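Local coordinates for chitin oligosaccharide binding protein NagB2 (PDB 7EHU) that binds short chitin oligosaccharides, N,N'-diacetylchitobiose and the triacetyl trimer, probably as the extracellular solute receptor of a bacterial sugar importer, at residues K156-T164 and A176-I185; S165-F173 and Y296-G304. All coordinates share one frame; numbering follows the deposited sequence.

Contact 1: K156-T164 and A176-I185; sequences KLFADAGIT and ALEALKAKNI
L180 meets four residues of 156-164 with its two methyl branches and its CG. L180 CD2 reaches A161 CB at 3.8 Å and lies equally near the carbonyl O of L157. L180 CD1 lies 3.9 Å from F158 CE1, oblique to the ring. I163 CD1 touches L180 CG, and it comes still closer to A176, 3.5 Å from its CB. I163 has CG1 beside its backbone N (chi1 -52°), and this sends CD1 into the groove between A176, L180 and one face of F158. An alanine in place of L180 would probably open a gap between F158, A161 and I163 and leave I163 CD1 without part of its packing. A161 and A179 pack methyl to methyl, the two CB atoms 4.1 Å apart. I185 closes the other end, its CG2 against L157 CD1 and its CD1 against the L157 carbonyl O.

No direct hydrogen bond joins the segments. Both helices end in a Schellman motif, with G162 and N184 as the C-prime residues of positive phi. In each motif the residue after C-prime, I163 or I185, turns its side chain back onto the partner segment. The K183 chain bends over A161, CG 3.9 Å from A161 CA. A water links its NZ to the carbonyl O of D160. The D160 carboxylate instead takes K156 NZ on the syn side of OD2, at 2.7 Å, within its own helix. Further out, N154 OD1 accepts from L157 N at the start of helix 155-160. M271 of strand 271-275 packs against both F158 and L180.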
ATOM      1  N   LYS A 156      11.021  -7.055 -22.125  1.00 12.77           N
ATOM      2  CA  LYS A 156      11.477  -8.157 -22.976  1.00 14.07           C
ATOM      3  C   LYS A 156      10.327  -9.089 -23.325  1.00 12.13           C
ATOM      4  O   LYS A 156      10.142  -9.445 -24.487  1.00 12.74           O
ATOM      5  CB  LYS A 156      12.574  -8.926 -22.231  1.00 17.57           C
ATOM      6  CG  LYS A 156      13.378  -9.993 -22.951  1.00 22.90           C
ATOM      7  CD  LYS A 156      12.598 -11.269 -22.772  1.00 26.22           C
ATOM      8  CE  LYS A 156      13.306 -12.535 -23.161  1.00 25.91           C
ATOM      9  NZ  LYS A 156      12.396 -13.750 -23.022  1.00 20.63           N
ATOM     10  N   LEU A 157       9.549  -9.512 -22.324  1.00 11.29           N
ATOM     11  CA  LEU A 157       8.432 -10.401 -22.609  1.00 11.30           C
ATOM     12  C   LEU A 157       7.392  -9.706 -23.473  1.00 11.68           C
ATOM     13  O   LEU A 157       6.798 -10.327 -24.357  1.00 12.81           O
ATOM     14  CB  LEU A 157       7.809 -10.898 -21.306  1.00 10.93           C
ATOM     15  CG  LEU A 157       8.662 -11.846 -20.470  1.00 11.62           C
ATOM     16  CD1 LEU A 157       7.970 -12.124 -19.145  1.00 12.13           C
ATOM     17  CD2 LEU A 157       8.975 -13.161 -21.197  1.00 12.38           C
ATOM     18  N   PHE A 158       7.139  -8.415 -23.229  1.00 11.70           N
ATOM     19  CA  PHE A 158       6.233  -7.682 -24.105  1.00 12.09           C
ATOM     20  C   PHE A 158       6.732  -7.729 -25.547  1.00 12.74           C
ATOM     21  O   PHE A 158       5.973  -8.041 -26.464  1.00 13.70           O
ATOM     22  CB  PHE A 158       6.065  -6.223 -23.636  1.00 11.76           C
ATOM     23  CG  PHE A 158       4.917  -5.993 -22.669  1.00 11.90           C
ATOM     24  CD1 PHE A 158       4.690  -6.854 -21.601  1.00 11.86           C
ATOM     25  CD2 PHE A 158       4.080  -4.894 -22.806  1.00 13.28           C
ATOM     26  CE1 PHE A 158       3.663  -6.616 -20.690  1.00 12.50           C
ATOM     27  CE2 PHE A 158       3.042  -4.664 -21.908  1.00 12.95           C
ATOM     28  CZ  PHE A 158       2.824  -5.542 -20.862  1.00 12.44           C
ATOM     29  N   ALA A 159       8.020  -7.426 -25.758  1.00 12.83           N
ATOM     30  CA  ALA A 159       8.596  -7.495 -27.106  1.00 13.68           C
ATOM     31  C   ALA A 159       8.500  -8.902 -27.692  1.00 14.22           C
ATOM     32  O   ALA A 159       8.216  -9.060 -28.889  1.00 15.14           O
ATOM     33  CB  ALA A 159      10.050  -7.016 -27.089  1.00 14.21           C
ATOM     34  N   ASP A 160       8.704  -9.937 -26.863  1.00 14.38           N
ATOM     35  CA  ASP A 160       8.553 -11.302 -27.358  1.00 15.22           C
ATOM     36  C   ASP A 160       7.168 -11.524 -27.957  1.00 15.33           C
ATOM     37  O   ASP A 160       7.014 -12.299 -28.910  1.00 17.04           O
ATOM     38  CB  ASP A 160       8.765 -12.313 -26.227  1.00 15.70           C
ATOM     39  CG  ASP A 160      10.206 -12.389 -25.732  1.00 16.10           C
ATOM     40  OD1 ASP A 160      11.135 -11.984 -26.457  1.00 16.52           O
ATOM     41  OD2 ASP A 160      10.408 -12.910 -24.614  1.00 17.28           O
ATOM     42  N   ALA A 161       6.149 -10.875 -27.396  1.00 14.75           N
ATOM     43  CA  ALA A 161       4.770 -11.018 -27.840  1.00 15.64           C
ATOM     44  C   ALA A 161       4.371  -9.967 -28.864  1.00 16.58           C
ATOM     45  O   ALA A 161       3.190  -9.877 -29.211  1.00 17.75           O
ATOM     46  CB  ALA A 161       3.816 -10.956 -26.637  1.00 15.97           C
ATOM     47  N   GLY A 162       5.319  -9.172 -29.346  1.00 15.69           N
ATOM     48  CA  GLY A 162       5.030  -8.193 -30.366  1.00 16.22           C
ATOM     49  C   GLY A 162       4.473  -6.877 -29.872  1.00 17.10           C
ATOM     50  O   GLY A 162       3.997  -6.081 -30.689  1.00 18.47           O
ATOM     51  N   ILE A 163       4.512  -6.626 -28.569  1.00 15.47           N
ATOM     52  CA  ILE A 163       3.938  -5.426 -27.979  1.00 15.56           C
ATOM     53  C   ILE A 163       5.103  -4.465 -27.799  1.00 18.70           C
ATOM     54  O   ILE A 163       6.045  -4.772 -27.055  1.00 20.19           O
ATOM     55  CB  ILE A 163       3.375  -5.749 -26.593  1.00 15.19           C
ATOM     56  CG1 ILE A 163       2.445  -6.951 -26.639  1.00 16.86           C
ATOM     57  CG2 ILE A 163       2.589  -4.524 -26.078  1.00 15.69           C
ATOM     58  CD1 ILE A 163       2.083  -7.462 -25.240  1.00 18.66           C
ATOM     59  N   THR A 164       5.045  -3.306 -28.446  1.00 18.86           N
ATOM     60  CA  THR A 164       6.197  -2.417 -28.544  1.00 21.46           C
ATOM     61  C   THR A 164       6.039  -1.128 -27.748  1.00 20.57           C
ATOM     62  O   THR A 164       6.955  -0.300 -27.773  1.00 22.24           O
ATOM     63  CB  THR A 164       6.467  -2.075 -30.020  1.00 24.80           C
ATOM     64  OG1 THR A 164       5.313  -1.416 -30.568  1.00 26.15           O
ATOM     65  CG2 THR A 164       6.761  -3.337 -30.827  1.00 25.89           C
ATOM     66  N   ALA A 176      -2.699  -6.478 -25.543  1.00 17.47           N
ATOM     67  CA  ALA A 176      -1.441  -6.985 -25.015  1.00 16.62           C
ATOM     68  C   ALA A 176      -1.633  -8.301 -24.274  1.00 15.60           C
ATOM     69  O   ALA A 176      -0.832  -9.238 -24.431  1.00 15.23           O
ATOM     70  CB  ALA A 176      -0.855  -5.952 -24.065  1.00 16.01           C
ATOM     71  N   LEU A 177      -2.684  -8.393 -23.460  1.00 16.46           N
ATOM     72  CA  LEU A 177      -2.942  -9.641 -22.751  1.00 16.09           C
ATOM     73  C   LEU A 177      -3.165 -10.784 -23.736  1.00 17.60           C
ATOM     74  O   LEU A 177      -2.652 -11.893 -23.533  1.00 17.67           O
ATOM     75  CB  LEU A 177      -4.159  -9.481 -21.846  1.00 15.84           C
ATOM     76  CG  LEU A 177      -3.990  -8.473 -20.709  1.00 15.02           C
ATOM     77  CD1 LEU A 177      -5.300  -8.261 -19.974  1.00 16.36           C
ATOM     78  CD2 LEU A 177      -2.909  -8.882 -19.723  1.00 15.07           C
ATOM     79  N   GLU A 178      -3.943 -10.529 -24.799  1.00 18.78           N
ATOM     80  CA  GLU A 178      -4.201 -11.536 -25.828  1.00 20.63           C
ATOM     81  C   GLU A 178      -2.895 -12.030 -26.435  1.00 20.30           C
ATOM     82  O   GLU A 178      -2.690 -13.238 -26.621  1.00 21.50           O
ATOM     83  CB  GLU A 178      -5.099 -10.932 -26.921  1.00 23.92           C
ATOM     84  CG  GLU A 178      -6.591 -10.902 -26.577  1.00 27.18           C
ATOM     85  CD  GLU A 178      -7.432 -10.002 -27.491  1.00 30.89           C
ATOM     86  OE1 GLU A 178      -6.923  -9.555 -28.544  1.00 32.30           O
ATOM     87  OE2 GLU A 178      -8.611  -9.754 -27.143  1.00 32.33           O
ATOM     88  N   ALA A 179      -1.999 -11.102 -26.761  1.00 18.55           N
ATOM     89  CA  ALA A 179      -0.747 -11.463 -27.425  1.00 18.59           C
ATOM     90  C   ALA A 179       0.175 -12.239 -26.492  1.00 18.18           C
ATOM     91  O   ALA A 179       0.859 -13.182 -26.918  1.00 18.53           O
ATOM     92  CB  ALA A 179      -0.047 -10.196 -27.927  1.00 19.15           C
ATOM     93  N   LEU A 180       0.221 -11.850 -25.219  1.00 17.63           N
ATOM     94  CA  LEU A 180       1.039 -12.577 -24.256  1.00 16.96           C
ATOM     95  C   LEU A 180       0.504 -13.989 -24.067  1.00 18.80           C
ATOM     96  O   LEU A 180       1.267 -14.965 -24.112  1.00 19.14           O
ATOM     97  CB  LEU A 180       1.049 -11.833 -22.921  1.00 15.58           C
ATOM     98  CG  LEU A 180       1.818 -10.504 -22.915  1.00 14.38           C
ATOM     99  CD1 LEU A 180       1.361  -9.626 -21.755  1.00 14.33           C
ATOM    100  CD2 LEU A 180       3.328 -10.729 -22.857  1.00 14.35           C
ATOM    101  N   LYS A 181      -0.819 -14.119 -23.894  1.00 20.22           N
ATOM    102  CA  LYS A 181      -1.440 -15.431 -23.737  1.00 23.40           C
ATOM    103  C   LYS A 181      -1.158 -16.313 -24.946  1.00 24.41           C
ATOM    104  O   LYS A 181      -0.865 -17.504 -24.796  1.00 25.55           O
ATOM    105  CB  LYS A 181      -2.946 -15.242 -23.522  1.00 25.63           C
ATOM    106  CG  LYS A 181      -3.749 -16.486 -23.084  1.00 28.56           C
ATOM    107  CD  LYS A 181      -3.301 -17.025 -21.721  1.00 31.19           C
ATOM    108  CE  LYS A 181      -4.077 -18.261 -21.298  1.00 33.26           C
ATOM    109  NZ  LYS A 181      -4.053 -19.315 -22.349  1.00 34.81           N
ATOM    110  N   ALA A 182      -1.188 -15.736 -26.152  1.00 23.75           N
ATOM    111  CA  ALA A 182      -0.976 -16.521 -27.368  1.00 24.62           C
ATOM    112  C   ALA A 182       0.440 -17.072 -27.445  1.00 25.38           C
ATOM    113  O   ALA A 182       0.674 -18.098 -28.106  1.00 26.70           O
ATOM    114  CB  ALA A 182      -1.281 -15.660 -28.592  1.00 24.57           C
ATOM    115  N   LYS A 183       1.394 -16.405 -26.799  1.00 25.03           N
ATOM    116  CA  LYS A 183       2.759 -16.892 -26.696  1.00 26.37           C
ATOM    117  C   LYS A 183       2.993 -17.767 -25.472  1.00 26.40           C
ATOM    118  O   LYS A 183       4.148 -18.101 -25.186  1.00 26.74           O
ATOM    119  CB  LYS A 183       3.732 -15.721 -26.631  1.00 28.77           C
ATOM    120  CG  LYS A 183       3.908 -14.853 -27.862  1.00 31.14           C
ATOM    121  CD  LYS A 183       4.603 -15.505 -29.056  1.00 33.01           C
ATOM    122  CE  LYS A 183       5.968 -15.961 -28.593  1.00 34.96           C
ATOM    123  NZ  LYS A 183       7.130 -15.804 -29.490  1.00 36.63           N
ATOM    124  N   ASN A 184       1.938 -18.124 -24.735  1.00 25.93           N
ATOM    125  CA  ASN A 184       2.066 -18.922 -23.517  1.00 26.13           C
ATOM    126  C   ASN A 184       2.981 -18.232 -22.497  1.00 23.70           C
ATOM    127  O   ASN A 184       3.749 -18.875 -21.782  1.00 25.51           O
ATOM    128  CB  ASN A 184       2.491 -20.360 -23.836  1.00 30.68           C
ATOM    129  CG  ASN A 184       1.388 -21.152 -24.553  1.00 34.76           C
ATOM    130  OD1 ASN A 184       0.242 -20.703 -24.644  1.00 36.66           O
ATOM    131  ND2 ASN A 184       1.743 -22.307 -25.087  1.00 37.16           N
ATOM    132  N   ILE A 185       2.897 -16.901 -22.437  1.00 19.66           N
ATOM    133  CA  ILE A 185       3.512 -16.100 -21.383  1.00 17.25           C
ATOM    134  C   ILE A 185       2.401 -15.783 -20.391  1.00 15.99           C
ATOM    135  O   ILE A 185       1.387 -15.180 -20.768  1.00 17.88           O
ATOM    136  CB  ILE A 185       4.138 -14.804 -21.936  1.00 17.31           C
ATOM    137  CG1 ILE A 185       5.267 -15.109 -22.933  1.00 18.51           C
ATOM    138  CG2 ILE A 185       4.656 -13.928 -20.802  1.00 17.28           C
ATOM    139  CD1 ILE A 185       5.618 -13.933 -23.837  1.00 18.56           C
TER
HETATM  140  O   HOH W   1       9.078 -14.265 -29.526  1.00 40.19           O

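Contact 2: S165-F173 and Y296-G304; sequences SAPKTWDEF and YFRFPNIGG
K168 and T169 run beside P300 and N301, with a single beta bridge between T169 and N301. N301 N donates to K168 O at 3.0 Å in an almost straight bond (177°). W170 N donates to N301 O at 2.8 Å, from above the carbonyl plane. The side chain of N301 is held too, its OD1 accepting from N308 N. T169 is the N-cap of helix 170-182: its OG1 accepts from E172 N. E172 OE1 in turn accepts from K168 N, which ties the turn down just before the helix.

Two prolines pack against aromatic rings. P167 CD sits over one face of F297 in a CH-pi contact, 3.8 Å from the ring centroid. P300 CG makes an off-centre CH-pi contact with F173, 4.2 Å from its centroid. CG of W170 is anti to its backbone N (chi1 -178°), which lays the indole alongside I302. I302 CG1 is 3.8 Å from W170 CB, and I302 CD1 lies over the rim of one indole face. At the far end of the indole, W170 CZ3 touches F299 CZ at 3.8 Å. A water bridges the carbonyl O atoms of P167 and R298.

F151 of strand 138-154 packs against F173, F297, F299 and P300. R238 of helix 230-244 makes a cation-pi contact with W170. F299 and I302 rest on helix 197-212.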
ATOM      1  N   SER A 165       4.907  -0.941 -27.059  1.00 18.88           N
ATOM      2  CA  SER A 165       4.646   0.229 -26.226  1.00 18.34           C
ATOM      3  C   SER A 165       3.756  -0.183 -25.057  1.00 16.40           C
ATOM      4  O   SER A 165       3.023  -1.165 -25.130  1.00 16.80           O
ATOM      5  CB  SER A 165       3.949   1.359 -27.009  1.00 20.23           C
ATOM      6  OG  SER A 165       2.711   0.929 -27.551  1.00 24.08           O
ATOM      7  N   ALA A 166       3.799   0.591 -23.989  1.00 14.99           N
ATOM      8  CA  ALA A 166       2.954   0.304 -22.832  1.00 15.04           C
ATOM      9  C   ALA A 166       1.515   0.708 -23.149  1.00 15.32           C
ATOM     10  O   ALA A 166       1.290   1.765 -23.737  1.00 17.17           O
ATOM     11  CB  ALA A 166       3.457   1.089 -21.623  1.00 15.93           C
ATOM     12  N   PRO A 167       0.523  -0.111 -22.791  1.00 14.71           N
ATOM     13  CA  PRO A 167      -0.861   0.211 -23.173  1.00 16.40           C
ATOM     14  C   PRO A 167      -1.371   1.423 -22.417  1.00 16.87           C
ATOM     15  O   PRO A 167      -1.181   1.521 -21.207  1.00 18.04           O
ATOM     16  CB  PRO A 167      -1.641  -1.057 -22.806  1.00 18.43           C
ATOM     17  CG  PRO A 167      -0.805  -1.764 -21.834  1.00 18.59           C
ATOM     18  CD  PRO A 167       0.620  -1.433 -22.154  1.00 15.86           C
ATOM     19  N   LYS A 168      -2.014   2.350 -23.143  1.00 16.02           N
ATOM     20  CA  LYS A 168      -2.603   3.535 -22.533  1.00 16.75           C
ATOM     21  C   LYS A 168      -4.104   3.399 -22.318  1.00 16.35           C
ATOM     22  O   LYS A 168      -4.668   4.090 -21.458  1.00 16.02           O
ATOM     23  CB  LYS A 168      -2.398   4.753 -23.432  1.00 19.83           C
ATOM     24  CG  LYS A 168      -0.968   5.144 -23.618  1.00 23.59           C
ATOM     25  CD  LYS A 168      -0.914   6.396 -24.474  1.00 27.98           C
ATOM     26  CE  LYS A 168       0.414   6.635 -25.116  1.00 31.34           C
ATOM     27  NZ  LYS A 168       0.820   5.414 -25.862  1.00 33.79           N
ATOM     28  N   THR A 169      -4.767   2.550 -23.098  1.00 16.65           N
ATOM     29  CA  THR A 169      -6.209   2.377 -23.037  1.00 16.98           C
ATOM     30  C   THR A 169      -6.531   0.914 -22.753  1.00 16.11           C
ATOM     31  O   THR A 169      -5.692   0.024 -22.917  1.00 16.07           O
ATOM     32  CB  THR A 169      -6.868   2.740 -24.366  1.00 19.45           C
ATOM     33  OG1 THR A 169      -6.490   1.743 -25.324  1.00 20.00           O
ATOM     34  CG2 THR A 169      -6.468   4.154 -24.835  1.00 19.81           C
ATOM     35  N   TRP A 170      -7.764   0.681 -22.299  1.00 17.25           N
ATOM     36  CA  TRP A 170      -8.196  -0.673 -21.983  1.00 18.32           C
ATOM     37  C   TRP A 170      -8.107  -1.570 -23.210  1.00 19.15           C
ATOM     38  O   TRP A 170      -7.707  -2.735 -23.106  1.00 19.42           O
ATOM     39  CB  TRP A 170      -9.620  -0.653 -21.414  1.00 19.75           C
ATOM     40  CG  TRP A 170     -10.115  -2.016 -21.030  1.00 20.06           C
ATOM     41  CD1 TRP A 170     -10.971  -2.819 -21.739  1.00 21.48           C
ATOM     42  CD2 TRP A 170      -9.743  -2.759 -19.861  1.00 20.67           C
ATOM     43  NE1 TRP A 170     -11.159  -4.011 -21.074  1.00 22.13           N
ATOM     44  CE2 TRP A 170     -10.415  -4.000 -19.922  1.00 21.66           C
ATOM     45  CE3 TRP A 170      -8.903  -2.499 -18.774  1.00 21.61           C
ATOM     46  CZ2 TRP A 170     -10.283  -4.967 -18.931  1.00 22.79           C
ATOM     47  CZ3 TRP A 170      -8.779  -3.463 -17.784  1.00 21.72           C
ATOM     48  CH2 TRP A 170      -9.455  -4.685 -17.880  1.00 22.40           C
ATOM     49  N   ASP A 171      -8.452  -1.041 -24.386  1.00 19.88           N
ATOM     50  CA  ASP A 171      -8.396  -1.861 -25.595  1.00 21.33           C
ATOM     51  C   ASP A 171      -6.959  -2.246 -25.937  1.00 20.41           C
ATOM     52  O   ASP A 171      -6.701  -3.384 -26.347  1.00 20.99           O
ATOM     53  CB  ASP A 171      -9.094  -1.140 -26.752  1.00 24.04           C
ATOM     54  CG  ASP A 171     -10.624  -1.217 -26.651  1.00 28.13           C
ATOM     55  OD1 ASP A 171     -11.316  -0.471 -27.383  1.00 30.58           O
ATOM     56  OD2 ASP A 171     -11.139  -2.011 -25.827  1.00 28.89           O
ATOM     57  N   GLU A 172      -6.004  -1.327 -25.747  1.00 19.13           N
ATOM     58  CA  GLU A 172      -4.605  -1.684 -25.968  1.00 18.68           C
ATOM     59  C   GLU A 172      -4.142  -2.699 -24.928  1.00 17.00           C
ATOM     60  O   GLU A 172      -3.338  -3.589 -25.226  1.00 16.73           O
ATOM     61  CB  GLU A 172      -3.724  -0.434 -25.916  1.00 20.50           C
ATOM     62  CG  GLU A 172      -3.939   0.561 -27.056  1.00 22.48           C
ATOM     63  CD  GLU A 172      -3.104   1.848 -26.926  1.00 25.18           C
ATOM     64  OE1 GLU A 172      -2.569   2.154 -25.839  1.00 25.17           O
ATOM     65  OE2 GLU A 172      -2.988   2.579 -27.931  1.00 28.17           O
ATOM     66  N   PHE A 173      -4.642  -2.573 -23.699  1.00 16.01           N
ATOM     67  CA  PHE A 173      -4.287  -3.490 -22.619  1.00 15.72           C
ATOM     68  C   PHE A 173      -4.791  -4.897 -22.928  1.00 16.52           C
ATOM     69  O   PHE A 173      -4.038  -5.871 -22.824  1.00 15.92           O
ATOM     70  CB  PHE A 173      -4.893  -2.937 -21.318  1.00 14.87           C
ATOM     71  CG  PHE A 173      -4.608  -3.750 -20.076  1.00 14.90           C
ATOM     72  CD1 PHE A 173      -3.328  -3.822 -19.534  1.00 15.02           C
ATOM     73  CD2 PHE A 173      -5.637  -4.386 -19.408  1.00 15.78           C
ATOM     74  CE1 PHE A 173      -3.094  -4.551 -18.365  1.00 14.62           C
ATOM     75  CE2 PHE A 173      -5.395  -5.106 -18.256  1.00 15.73           C
ATOM     76  CZ  PHE A 173      -4.129  -5.200 -17.742  1.00 15.24           C
ATOM     77  N   TYR A 296       7.014   0.518 -16.618  1.00  9.10           N
ATOM     78  CA  TYR A 296       5.880   0.767 -15.745  1.00  9.45           C
ATOM     79  C   TYR A 296       4.816   1.526 -16.512  1.00  9.47           C
ATOM     80  O   TYR A 296       5.145   2.386 -17.330  1.00 10.27           O
ATOM     81  CB  TYR A 296       6.330   1.611 -14.564  1.00  9.90           C
ATOM     82  CG  TYR A 296       5.327   1.819 -13.467  1.00  9.56           C
ATOM     83  CD1 TYR A 296       5.211   0.913 -12.423  1.00  8.78           C
ATOM     84  CD2 TYR A 296       4.522   2.958 -13.434  1.00  9.59           C
ATOM     85  CE1 TYR A 296       4.343   1.132 -11.385  1.00  9.69           C
ATOM     86  CE2 TYR A 296       3.651   3.187 -12.399  1.00  9.74           C
ATOM     87  CZ  TYR A 296       3.560   2.265 -11.377  1.00  9.25           C
ATOM     88  OH  TYR A 296       2.716   2.532 -10.322  1.00  9.69           O
ATOM     89  N   PHE A 297       3.549   1.238 -16.212  1.00  9.77           N
ATOM     90  CA  PHE A 297       2.453   2.054 -16.711  1.00  9.69           C
ATOM     91  C   PHE A 297       1.333   2.104 -15.681  1.00 10.13           C
ATOM     92  O   PHE A 297       1.064   1.121 -14.981  1.00  9.98           O
ATOM     93  CB  PHE A 297       1.931   1.617 -18.096  1.00 10.71           C
ATOM     94  CG  PHE A 297       1.496   0.179 -18.208  1.00 10.40           C
ATOM     95  CD1 PHE A 297       2.404  -0.817 -18.530  1.00 10.79           C
ATOM     96  CD2 PHE A 297       0.144  -0.168 -18.051  1.00 10.83           C
ATOM     97  CE1 PHE A 297       1.994  -2.143 -18.681  1.00 11.64           C
ATOM     98  CE2 PHE A 297      -0.271  -1.498 -18.190  1.00 11.23           C
ATOM     99  CZ  PHE A 297       0.664  -2.483 -18.512  1.00 11.03           C
ATOM    100  N   ARG A 298       0.690   3.264 -15.600  1.00 10.67           N
ATOM    101  CA  ARG A 298      -0.463   3.383 -14.740  1.00 11.30           C
ATOM    102  C   ARG A 298      -1.640   2.628 -15.353  1.00 11.28           C
ATOM    103  O   ARG A 298      -1.653   2.265 -16.529  1.00 12.08           O
ATOM    104  CB  ARG A 298      -0.793   4.844 -14.471  1.00 16.21           C
ATOM    105  CG  ARG A 298      -1.493   5.576 -15.559  1.00 19.65           C
ATOM    106  CD  ARG A 298      -2.101   6.899 -15.016  1.00 22.17           C
ATOM    107  NE  ARG A 298      -2.483   7.762 -16.116  1.00 22.97           N
ATOM    108  CZ  ARG A 298      -1.693   8.656 -16.702  1.00 24.96           C
ATOM    109  NH1 ARG A 298      -0.454   8.865 -16.282  1.00 26.27           N
ATOM    110  NH2 ARG A 298      -2.164   9.358 -17.710  1.00 26.02           N
ATOM    111  N   PHE A 299      -2.607   2.328 -14.510  1.00 11.53           N
ATOM    112  CA  PHE A 299      -3.770   1.576 -14.942  1.00 11.75           C
ATOM    113  C   PHE A 299      -4.358   2.223 -16.199  1.00 12.54           C
ATOM    114  O   PHE A 299      -4.526   3.445 -16.236  1.00 13.62           O
ATOM    115  CB  PHE A 299      -4.814   1.522 -13.816  1.00 12.88           C
ATOM    116  CG  PHE A 299      -5.891   0.515 -14.094  1.00 12.81           C
ATOM    117  CD1 PHE A 299      -7.010   0.861 -14.846  1.00 13.78           C
ATOM    118  CD2 PHE A 299      -5.761  -0.797 -13.670  1.00 13.96           C
ATOM    119  CE1 PHE A 299      -7.967  -0.076 -15.160  1.00 15.23           C
ATOM    120  CE2 PHE A 299      -6.718  -1.729 -13.995  1.00 15.19           C
ATOM    121  CZ  PHE A 299      -7.819  -1.363 -14.735  1.00 15.95           C
ATOM    122  N   PRO A 300      -4.669   1.451 -17.239  1.00 13.16           N
ATOM    123  CA  PRO A 300      -5.107   2.050 -18.510  1.00 13.91           C
ATOM    124  C   PRO A 300      -6.527   2.609 -18.464  1.00 14.82           C
ATOM    125  O   PRO A 300      -7.356   2.235 -17.639  1.00 15.59           O
ATOM    126  CB  PRO A 300      -5.041   0.873 -19.488  1.00 14.75           C
ATOM    127  CG  PRO A 300      -5.259  -0.345 -18.612  1.00 15.73           C
ATOM    128  CD  PRO A 300      -4.546  -0.017 -17.326  1.00 14.69           C
ATOM    129  N   ASN A 301      -6.813   3.497 -19.407  1.00 14.93           N
ATOM    130  CA  ASN A 301      -8.095   4.204 -19.449  1.00 15.75           C
ATOM    131  C   ASN A 301      -9.207   3.328 -20.027  1.00 16.38           C
ATOM    132  O   ASN A 301      -9.107   2.826 -21.158  1.00 18.02           O
ATOM    133  CB  ASN A 301      -7.950   5.497 -20.252  1.00 16.30           C
ATOM    134  CG  ASN A 301      -7.081   6.538 -19.563  1.00 18.22           C
ATOM    135  OD1 ASN A 301      -6.911   6.515 -18.343  1.00 18.23           O
ATOM    136  ND2 ASN A 301      -6.486   7.419 -20.343  1.00 20.07           N
ATOM    137  N   ILE A 302     -10.278   3.161 -19.245  1.00 16.31           N
ATOM    138  CA  ILE A 302     -11.473   2.448 -19.691  1.00 17.56           C
ATOM    139  C   ILE A 302     -12.468   3.378 -20.369  1.00 18.86           C
ATOM    140  O   ILE A 302     -13.276   2.909 -21.181  1.00 20.28           O
ATOM    141  CB  ILE A 302     -12.115   1.687 -18.514  1.00 18.67           C
ATOM    142  CG1 ILE A 302     -11.288   0.437 -18.195  1.00 18.48           C
ATOM    143  CG2 ILE A 302     -13.582   1.298 -18.803  1.00 20.78           C
ATOM    144  CD1 ILE A 302     -11.686  -0.284 -16.931  1.00 18.67           C
ATOM    145  N   GLY A 303     -12.425   4.675 -20.069  1.00 19.30           N
ATOM    146  CA  GLY A 303     -13.354   5.649 -20.608  1.00 20.97           C
ATOM    147  C   GLY A 303     -14.343   6.058 -19.538  1.00 23.87           C
ATOM    148  O   GLY A 303     -15.107   5.215 -19.056  1.00 28.49           O
ATOM    149  N   GLY A 304     -14.341   7.327 -19.140  1.00 23.27           N
ATOM    150  CA  GLY A 304     -15.230   7.774 -18.087  1.00 23.47           C
ATOM    151  C   GLY A 304     -14.515   8.561 -16.998  1.00 23.19           C
ATOM    152  O   GLY A 304     -13.380   9.025 -17.174  1.00 22.99           O
TER
HETATM  153  O   HOH W   2      -1.635   3.168 -19.088  1.00 17.32           O

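In the fold
Contacts 1 and 2 share helix 170-182. Contact 2 holds its N-terminal end, and contact 1 its C-terminal half and the turn beyond. Their centres are about 15 Å apart, and they meet where F158 of contact 1 packs on P167 and F297 of contact 2. Both mix buried and exposed residues, but contact 1 lies farther from the chain centre, about 28 Å against 21 Å. Contact 1 joins helix ends close in sequence, mostly through aliphatic side chains, with F158 the one aromatic ring, and one water bridge. Contact 2 brings together segments more than 120 residues apart, with direct backbone hydrogen bonds and proline-aromatic packing beside strand 138-154.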